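Local structure of core protein VP4 (Bluetongue virus, 2JHP) at residues R63-K74 and K83-R91. The protein caps viral RNA as a multifunctional enzyme and is one of the proteins that form the inner capsid. Residues are numbered along the deposited sequence; the frame is centred on the assembly and turned at random.
Sequences RGHGFIFISTHK and KTVDVRIPR
Arg63 and Asp86 meet from opposite directions in an end-on salt bridge. The guanidinium and carboxylate planes lie only 11° apart. Arg63 NH1 reaches Asp86 OD1 at 2.8 Å, and Arg63 NH2 reaches both oxygens, Asp86 OD1 and OD2, each at 2.9 Å. Phe69 N is the third donor to Asp86 OD1, at 3.2 Å, in a nearly straight bond that arrives on the anti side, well out of the carboxylate plane. The carboxylate thus ties the last turn of helix 59-64 to the strand that follows it. Arg63 NH1 also donates to Phe67 O; this bond and those to Asp86 hold the guanidinium flat. Phe69 CE1 lies over one face, toward its rim. Lys83 NZ bonds mainly Thr84 O and Asp488 O; its contact with Asp86 OD2 is long and weak. Arg63 NH2 also bonds Leu489 O, and Asp86 OD2 bonds Thr490 OG1.

Beyond Asp86 the strands pair in parallel. Val87 N donates to Phe69 O, Ser71 N to Val87 O, and Ile89 N to Ser71 O. Ile70 CG2 packs on Ile89 CG1 at 3.3 Å. Helix 99-112 covers Val87 and Ile89.

At the far end Arg88 runs extended, with CG anti to the backbone N (chi1 -167°). This brings Arg88 NE to Thr72 O at 2.6 Å. Val85 N donates to Lys74 O at 3.1 Å, across the base of hairpin 75-77/82-84. Val85 CB and CG2 pack against Lys74 O and His73 O.

Strand 67-71 also pairs with strand 7-10. The contact is the edge of a five-stranded parallel sheet of order 2-3-1-4-5, with 87-88 outermost.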
loop_
_atom_site.group_PDB
_atom_site.type_symbol
_atom_site.label_atom_id
_atom_site.label_comp_id
_atom_site.label_asym_id
_atom_site.label_seq_id
_atom_site.Cartn_x
_atom_site.Cartn_y
_atom_site.Cartn_z
ATOM N N ARG A 63 -20.345 -5.628 -8.625
ATOM C CA ARG A 63 -19.096 -4.867 -8.504
ATOM C C ARG A 63 -18.655 -4.242 -9.829
ATOM O O ARG A 63 -18.106 -3.139 -9.849
ATOM C CB ARG A 63 -17.978 -5.722 -7.920
ATOM C CG ARG A 63 -18.095 -5.966 -6.421
ATOM C CD ARG A 63 -17.984 -4.732 -5.591
ATOM N NE ARG A 63 -17.738 -5.093 -4.204
ATOM C CZ ARG A 63 -18.108 -4.370 -3.147
ATOM N NH1 ARG A 63 -18.776 -3.235 -3.302
ATOM N NH2 ARG A 63 -17.825 -4.796 -1.920
ATOM N N GLY A 64 -18.917 -4.945 -10.926
ATOM C CA GLY A 64 -18.632 -4.434 -12.262
ATOM C C GLY A 64 -19.493 -3.228 -12.567
ATOM O O GLY A 64 -19.126 -2.375 -13.381
ATOM N N HIS A 65 -20.639 -3.165 -11.898
ATOM C CA HIS A 65 -21.535 -2.020 -11.975
ATOM C C HIS A 65 -21.130 -0.861 -11.065
ATOM O O HIS A 65 -21.667 0.242 -11.193
ATOM C CB HIS A 65 -22.963 -2.453 -11.647
ATOM C CG HIS A 65 -23.687 -3.035 -12.813
ATOM N ND1 HIS A 65 -24.187 -2.258 -13.837
ATOM C CD2 HIS A 65 -23.983 -4.317 -13.130
ATOM C CE1 HIS A 65 -24.762 -3.039 -14.734
ATOM N NE2 HIS A 65 -24.657 -4.292 -14.325
ATOM N N GLY A 66 -20.197 -1.116 -10.152
ATOM C CA GLY A 66 -19.799 -0.133 -9.156
ATOM C C GLY A 66 -20.615 -0.110 -7.870
ATOM O O GLY A 66 -20.632 0.896 -7.180
ATOM N N PHE A 67 -21.271 -1.218 -7.534
ATOM C CA PHE A 67 -22.090 -1.331 -6.313
ATOM C C PHE A 67 -21.314 -1.286 -5.000
ATOM O O PHE A 67 -20.285 -1.960 -4.839
ATOM C CB PHE A 67 -22.914 -2.610 -6.336
ATOM C CG PHE A 67 -24.259 -2.437 -6.927
ATOM C CD1 PHE A 67 -24.411 -2.149 -8.283
ATOM C CD2 PHE A 67 -25.396 -2.568 -6.144
ATOM C CE1 PHE A 67 -25.678 -1.992 -8.847
ATOM C CE2 PHE A 67 -26.669 -2.411 -6.700
ATOM C CZ PHE A 67 -26.803 -2.121 -8.054
ATOM N N ILE A 68 -21.825 -0.477 -4.076
ATOM C CA ILE A 68 -21.385 -0.452 -2.696
ATOM C C ILE A 68 -22.635 -0.700 -1.871
ATOM O O ILE A 68 -23.678 -0.068 -2.093
ATOM C CB ILE A 68 -20.734 0.899 -2.329
ATOM C CG1 ILE A 68 -19.353 1.004 -2.982
ATOM C CG2 ILE A 68 -20.639 1.099 -0.791
ATOM C CD1 ILE A 68 -18.674 2.403 -2.811
ATOM N N PHE A 69 -22.524 -1.621 -0.921
ATOM C CA PHE A 69 -23.685 -2.092 -0.183
ATOM C C PHE A 69 -23.766 -1.413 1.178
ATOM O O PHE A 69 -22.854 -1.526 1.998
ATOM C CB PHE A 69 -23.658 -3.622 -0.089
ATOM C CG PHE A 69 -23.519 -4.299 -1.428
ATOM C CD1 PHE A 69 -22.267 -4.536 -1.983
ATOM C CD2 PHE A 69 -24.642 -4.680 -2.153
ATOM C CE1 PHE A 69 -22.145 -5.158 -3.235
ATOM C CE2 PHE A 69 -24.517 -5.299 -3.397
ATOM C CZ PHE A 69 -23.271 -5.536 -3.933
ATOM N N ILE A 70 -24.855 -0.675 1.381
ATOM C CA ILE A 70 -25.064 0.102 2.601
ATOM C C ILE A 70 -26.340 -0.359 3.302
ATOM O O ILE A 70 -27.396 -0.448 2.673
ATOM C CB ILE A 70 -25.171 1.619 2.296
ATOM C CG1 ILE A 70 -23.946 2.125 1.531
ATOM C CG2 ILE A 70 -25.339 2.419 3.569
ATOM C CD1 ILE A 70 -24.246 2.571 0.131
ATOM N N SER A 71 -26.245 -0.648 4.601
ATOM C CA SER A 71 -27.411 -1.085 5.387
ATOM C C SER A 71 -27.201 -0.932 6.889
ATOM O O SER A 71 -26.077 -0.715 7.346
ATOM C CB SER A 71 -27.747 -2.555 5.087
ATOM O OG SER A 71 -28.874 -2.992 5.836
ATOM N N THR A 72 -28.291 -1.048 7.646
ATOM C CA THR A 72 -28.203 -1.197 9.096
ATOM C C THR A 72 -27.859 -2.649 9.429
ATOM O O THR A 72 -27.139 -2.917 10.392
ATOM C CB THR A 72 -29.510 -0.777 9.832
ATOM O OG1 THR A 72 -30.613 -1.575 9.380
ATOM C CG2 THR A 72 -29.817 0.704 9.604
ATOM N N HIS A 73 -28.366 -3.569 8.606
ATOM C CA HIS A 73 -28.176 -5.015 8.785
ATOM C C HIS A 73 -26.735 -5.461 8.475
ATOM O O HIS A 73 -25.976 -4.734 7.834
ATOM C CB HIS A 73 -29.194 -5.798 7.936
ATOM C CG HIS A 73 -30.619 -5.357 8.126
ATOM N ND1 HIS A 73 -31.437 -5.009 7.071
ATOM C CD2 HIS A 73 -31.367 -5.204 9.248
ATOM C CE1 HIS A 73 -32.626 -4.664 7.534
ATOM N NE2 HIS A 73 -32.609 -4.771 8.851
ATOM N N LYS A 74 -26.355 -6.650 8.939
ATOM C CA LYS A 74 -24.975 -7.126 8.785
ATOM C C LYS A 74 -24.608 -7.458 7.336
ATOM O O LYS A 74 -23.470 -7.243 6.917
ATOM C CB LYS A 74 -24.697 -8.334 9.685
ATOM C CG LYS A 74 -23.217 -8.483 10.062
ATOM C CD LYS A 74 -22.811 -9.931 10.385
ATOM C CE LYS A 74 -22.425 -10.724 9.126
ATOM N NZ LYS A 74 -21.153 -10.266 8.492
ATOM N N LYS A 83 -23.246 -11.505 0.971
ATOM C CA LYS A 83 -22.239 -10.443 0.953
ATOM C C LYS A 83 -22.229 -9.608 2.225
ATOM O O LYS A 83 -23.256 -9.054 2.601
ATOM C CB LYS A 83 -22.459 -9.524 -0.261
ATOM C CG LYS A 83 -21.544 -8.298 -0.320
ATOM C CD LYS A 83 -20.082 -8.671 -0.590
ATOM C CE LYS A 83 -19.153 -7.469 -0.441
ATOM N NZ LYS A 83 -18.598 -7.301 0.935
ATOM N N THR A 84 -21.064 -9.502 2.865
ATOM C CA THR A 84 -20.875 -8.618 4.019
ATOM C C THR A 84 -21.105 -7.160 3.615
ATOM O O THR A 84 -20.604 -6.706 2.582
ATOM C CB THR A 84 -19.462 -8.763 4.634
ATOM O OG1 THR A 84 -19.202 -10.140 4.922
ATOM C CG2 THR A 84 -19.341 -7.962 5.922
ATOM N N VAL A 85 -21.872 -6.444 4.433
ATOM C CA VAL A 85 -22.224 -5.046 4.176
ATOM C C VAL A 85 -20.991 -4.135 4.185
ATOM O O VAL A 85 -20.228 -4.121 5.152
ATOM C CB VAL A 85 -23.336 -4.572 5.162
ATOM C CG1 VAL A 85 -23.310 -3.092 5.376
ATOM C CG2 VAL A 85 -24.700 -4.980 4.642
ATOM N N ASP A 86 -20.789 -3.413 3.083
ATOM C CA ASP A 86 -19.658 -2.485 2.926
ATOM C C ASP A 86 -19.698 -1.329 3.923
ATOM O O ASP A 86 -18.715 -1.063 4.608
ATOM C CB ASP A 86 -19.605 -1.912 1.501
ATOM C CG ASP A 86 -19.179 -2.937 0.460
ATOM O OD1 ASP A 86 -19.584 -2.773 -0.710
ATOM O OD2 ASP A 86 -18.446 -3.894 0.798
ATOM N N VAL A 87 -20.833 -0.635 3.978
ATOM C CA VAL A 87 -21.026 0.473 4.911
ATOM C C VAL A 87 -22.164 0.108 5.844
ATOM O O VAL A 87 -23.313 0.021 5.413
ATOM C CB VAL A 87 -21.389 1.802 4.187
ATOM C CG1 VAL A 87 -21.424 2.971 5.175
ATOM C CG2 VAL A 87 -20.423 2.095 3.075
ATOM N N ARG A 88 -21.856 -0.110 7.117
ATOM C CA ARG A 88 -22.923 -0.372 8.081
ATOM C C ARG A 88 -23.387 0.894 8.788
ATOM O O ARG A 88 -22.655 1.485 9.578
ATOM C CB ARG A 88 -22.561 -1.470 9.088
ATOM C CG ARG A 88 -23.771 -1.941 9.866
ATOM C CD ARG A 88 -23.541 -3.241 10.594
ATOM N NE ARG A 88 -24.790 -3.698 11.201
ATOM C CZ ARG A 88 -24.944 -4.840 11.864
ATOM N NH1 ARG A 88 -23.922 -5.671 12.027
ATOM N NH2 ARG A 88 -26.130 -5.150 12.371
ATOM N N ILE A 89 -24.614 1.293 8.469
ATOM C CA ILE A 89 -25.251 2.462 9.053
ATOM C C ILE A 89 -25.751 2.139 10.450
ATOM O O ILE A 89 -26.554 1.220 10.625
ATOM C CB ILE A 89 -26.427 2.972 8.186
ATOM C CG1 ILE A 89 -25.961 3.229 6.753
ATOM C CG2 ILE A 89 -27.057 4.231 8.799
ATOM C CD1 ILE A 89 -24.867 4.281 6.624
ATOM N N PRO A 90 -25.265 2.894 11.448
ATOM C CA PRO A 90 -25.649 2.734 12.858
ATOM C C PRO A 90 -27.144 2.957 13.085
ATOM O O PRO A 90 -27.819 3.558 12.238
ATOM C CB PRO A 90 -24.835 3.823 13.576
ATOM C CG PRO A 90 -23.704 4.158 12.631
ATOM C CD PRO A 90 -24.270 3.970 11.259
ATOM N N ARG A 91 -27.646 2.463 14.217
ATOM C CA ARG A 91 -29.049 2.632 14.595
ATOM C C ARG A 91 -29.409 4.110 14.710
ATOM O O ARG A 91 -30.313 4.593 14.021
ATOM C CB ARG A 91 -29.342 1.929 15.922
ATOM C CG ARG A 91 -29.552 0.432 15.818
ATOM C CD ARG A 91 -30.009 -0.137 17.157
ATOM N NE ARG A 91 -29.987 -1.597 17.158
ATOM C CZ ARG A 91 -30.075 -2.358 18.246
ATOM N NH1 ARG A 91 -30.193 -1.805 19.452
ATOM N NH2 ARG A 91 -30.042 -3.678 18.130
#